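Local coordinates for protein 2-polyprenyl-6-methoxyphenol hydroxylase-like FAD-dependent oxidoreductase (Streptomyces sp. NRRL 11266, PDB 6UI5) that binds flavin-adenine dinucleotide and is probably an FAD-dependent oxidoreductase of the aromatic-ring hydroxylase type, at residues L54-L59 / G404-K409. Numbering follows the deposited sequence.
Sequences LDQRGL and GRRLPK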
loop_
_atom_site.group_PDB
_atom_site.type_symbol
_atom_site.label_atom_id
_atom_site.label_comp_id
_atom_site.label_asym_id
_atom_site.label_seq_id
_atom_site.Cartn_x
_atom_site.Cartn_y
_atom_site.Cartn_z
ATOM N N LEU A 54 -7.415 -24.489 16.342
ATOM C CA LEU A 54 -8.414 -25.340 16.983
ATOM C C LEU A 54 -8.179 -26.805 16.646
ATOM O O LEU A 54 -8.496 -27.681 17.460
ATOM C CB LEU A 54 -9.835 -24.932 16.578
ATOM C CG LEU A 54 -10.413 -23.558 16.924
ATOM C CD1 LEU A 54 -11.731 -23.304 16.169
ATOM C CD2 LEU A 54 -10.697 -23.478 18.387
ATOM N N ASP A 55 -7.618 -27.083 15.462
ATOM C CA ASP A 55 -7.288 -28.460 15.096
ATOM C C ASP A 55 -6.256 -29.046 16.048
ATOM O O ASP A 55 -6.327 -30.222 16.411
ATOM C CB ASP A 55 -6.774 -28.513 13.665
ATOM C CG ASP A 55 -7.749 -29.154 12.726
ATOM O OD1 ASP A 55 -8.648 -29.884 13.207
ATOM O OD2 ASP A 55 -7.604 -28.945 11.503
ATOM N N GLN A 56 -5.300 -28.227 16.480
ATOM C CA GLN A 56 -4.294 -28.645 17.445
ATOM C C GLN A 56 -4.887 -29.172 18.743
ATOM O O GLN A 56 -4.145 -29.755 19.548
ATOM C CB GLN A 56 -3.357 -27.455 17.713
ATOM C CG GLN A 56 -2.359 -27.243 16.560
ATOM C CD GLN A 56 -1.539 -26.000 16.713
ATOM O OE1 GLN A 56 -0.935 -25.553 15.733
ATOM N NE2 GLN A 56 -1.515 -25.403 17.942
ATOM N N ARG A 57 -6.197 -28.994 18.978
ATOM C CA ARG A 57 -6.789 -29.472 20.220
ATOM C C ARG A 57 -8.046 -30.294 19.952
ATOM O O ARG A 57 -8.883 -30.485 20.864
ATOM C CB ARG A 57 -7.057 -28.281 21.148
ATOM C CG ARG A 57 -5.828 -27.359 21.228
ATOM C CD ARG A 57 -4.933 -27.688 22.403
ATOM N NE ARG A 57 -3.799 -26.763 22.545
ATOM C CZ ARG A 57 -2.580 -27.026 22.095
ATOM N NH1 ARG A 57 -2.334 -28.200 21.498
ATOM N NH2 ARG A 57 -1.621 -26.119 22.290
ATOM N N GLY A 58 -8.185 -30.798 18.723
ATOM C CA GLY A 58 -9.330 -31.625 18.389
ATOM C C GLY A 58 -10.663 -30.907 18.372
ATOM O O GLY A 58 -11.705 -31.568 18.338
ATOM N N LEU A 59 -10.666 -29.578 18.389
ATOM C CA LEU A 59 -11.894 -28.805 18.457
ATOM C C LEU A 59 -12.433 -28.389 17.096
ATOM O O LEU A 59 -13.518 -27.813 17.038
ATOM C CB LEU A 59 -11.675 -27.556 19.311
ATOM C CG LEU A 59 -11.121 -27.846 20.702
ATOM C CD1 LEU A 59 -10.468 -26.610 21.286
ATOM C CD2 LEU A 59 -12.239 -28.331 21.610
ATOM N N GLY A 404 8.892 -20.167 12.526
ATOM C CA GLY A 404 8.028 -19.240 13.223
ATOM C C GLY A 404 6.575 -19.341 12.854
ATOM O O GLY A 404 5.822 -18.407 13.154
ATOM N N ARG A 405 6.161 -20.415 12.170
ATOM C CA ARG A 405 4.778 -20.576 11.725
ATOM C C ARG A 405 4.279 -21.982 11.959
ATOM O O ARG A 405 5.052 -22.938 12.016
ATOM C CB ARG A 405 4.604 -20.244 10.243
ATOM C CG ARG A 405 5.047 -18.838 10.040
ATOM C CD ARG A 405 4.532 -18.172 8.851
ATOM N NE ARG A 405 5.682 -17.562 8.193
ATOM C CZ ARG A 405 5.605 -16.684 7.210
ATOM N NH1 ARG A 405 6.722 -16.187 6.662
ATOM N NH2 ARG A 405 4.409 -16.275 6.790
ATOM N N ARG A 406 2.971 -22.089 12.111
ATOM C CA ARG A 406 2.352 -23.400 12.159
ATOM C C ARG A 406 2.388 -24.014 10.763
ATOM O O ARG A 406 2.213 -23.326 9.753
ATOM C CB ARG A 406 0.907 -23.299 12.694
ATOM C CG ARG A 406 0.798 -22.955 14.224
ATOM C CD ARG A 406 -0.648 -22.645 14.622
ATOM N NE ARG A 406 -1.259 -22.016 13.469
ATOM C CZ ARG A 406 -1.450 -20.720 13.350
ATOM N NH1 ARG A 406 -1.137 -19.916 14.362
ATOM N NH2 ARG A 406 -1.974 -20.239 12.226
ATOM N N LEU A 407 2.611 -25.318 10.715
ATOM C CA LEU A 407 2.790 -26.029 9.466
ATOM C C LEU A 407 1.514 -26.059 8.606
ATOM O O LEU A 407 0.395 -25.865 9.107
ATOM C CB LEU A 407 3.227 -27.452 9.772
ATOM C CG LEU A 407 4.672 -27.545 10.227
ATOM C CD1 LEU A 407 4.894 -28.956 10.734
ATOM C CD2 LEU A 407 5.596 -27.235 9.024
ATOM N N PRO A 408 1.665 -26.336 7.305
ATOM C CA PRO A 408 0.494 -26.486 6.426
ATOM C C PRO A 408 -0.272 -27.782 6.662
ATOM O O PRO A 408 0.218 -28.745 7.266
ATOM C CB PRO A 408 1.098 -26.471 5.014
ATOM C CG PRO A 408 2.492 -25.915 5.179
ATOM C CD PRO A 408 2.931 -26.320 6.545
ATOM N N LYS A 409 -1.507 -27.798 6.153
ATOM C CA LYS A 409 -2.413 -28.909 6.425
ATOM C C LYS A 409 -1.979 -30.118 5.609
ATOM O O LYS A 409 -2.403 -30.295 4.463
ATOM C CB LYS A 409 -3.868 -28.516 6.127
ATOM C CG LYS A 409 -4.877 -29.657 6.230
ATOM C CD LYS A 409 -6.319 -29.178 6.322
ATOM C CE LYS A 409 -6.725 -28.927 7.768
ATOM N NZ LYS A 409 -8.086 -29.506 8.081
#
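A salt bridge from Asp55 to Lys409 and a side-chain contact between Gln56 and Arg406 link the Schellman-capped end of helix 48-55, in the FAD-binding family region, to the loop that leads into strand 411-414 of the C-terminal thioredoxin-clan region. The backbones stay well apart, with the nearest CA atoms, such as those of Gln56 and Arg406, 10.0 Å from each other, so side chains make the contact.

Lys409 suits an exposed place at the border: its CG stands anti to the backbone N (chi1 173°), and bends farther out bring NZ to 3.5 Å from OD2 of the shorter Asp55. The two chains meet at about a right angle. Arg64 is the stronger partner of the aspartate, taking OD1, while Glu90 forms a long, weak ion pair with the lysine.

At a separate point, the extended chain of Gln56 carries OE1 to 3.1 Å from Arg406 CD and 3.5 Å from Arg406 CG. The amide oxygen therefore touches the methylenes, near the plane of the guanidinium at its edge; the amide and guanidinium planes are 54° apart. Glutamine can also donate, weakly, from NE2 to Asp471 O. Arginine offers methylenes here while a bend at chi3 (-33°) turns its charged head, whose NH2 pairs with Glu52, one helical turn before Gln56, and also bonds Asn381 O.

Gly58, with positive phi, is the C-prime residue of the Schellman motif: its N donates to Asp55 O (3.0 Å) and Leu59 N to Leu54 O (3.0 Å). Glycine tolerates this backbone, and the turn buries Leu59 against helices 12-22 and 97-110.

This small contact (117 Å²) joins the two regions through one salt bridge and an amide oxygen packed on arginine methylenes; Arg64 and Lys409 probably favour an ionised Asp55.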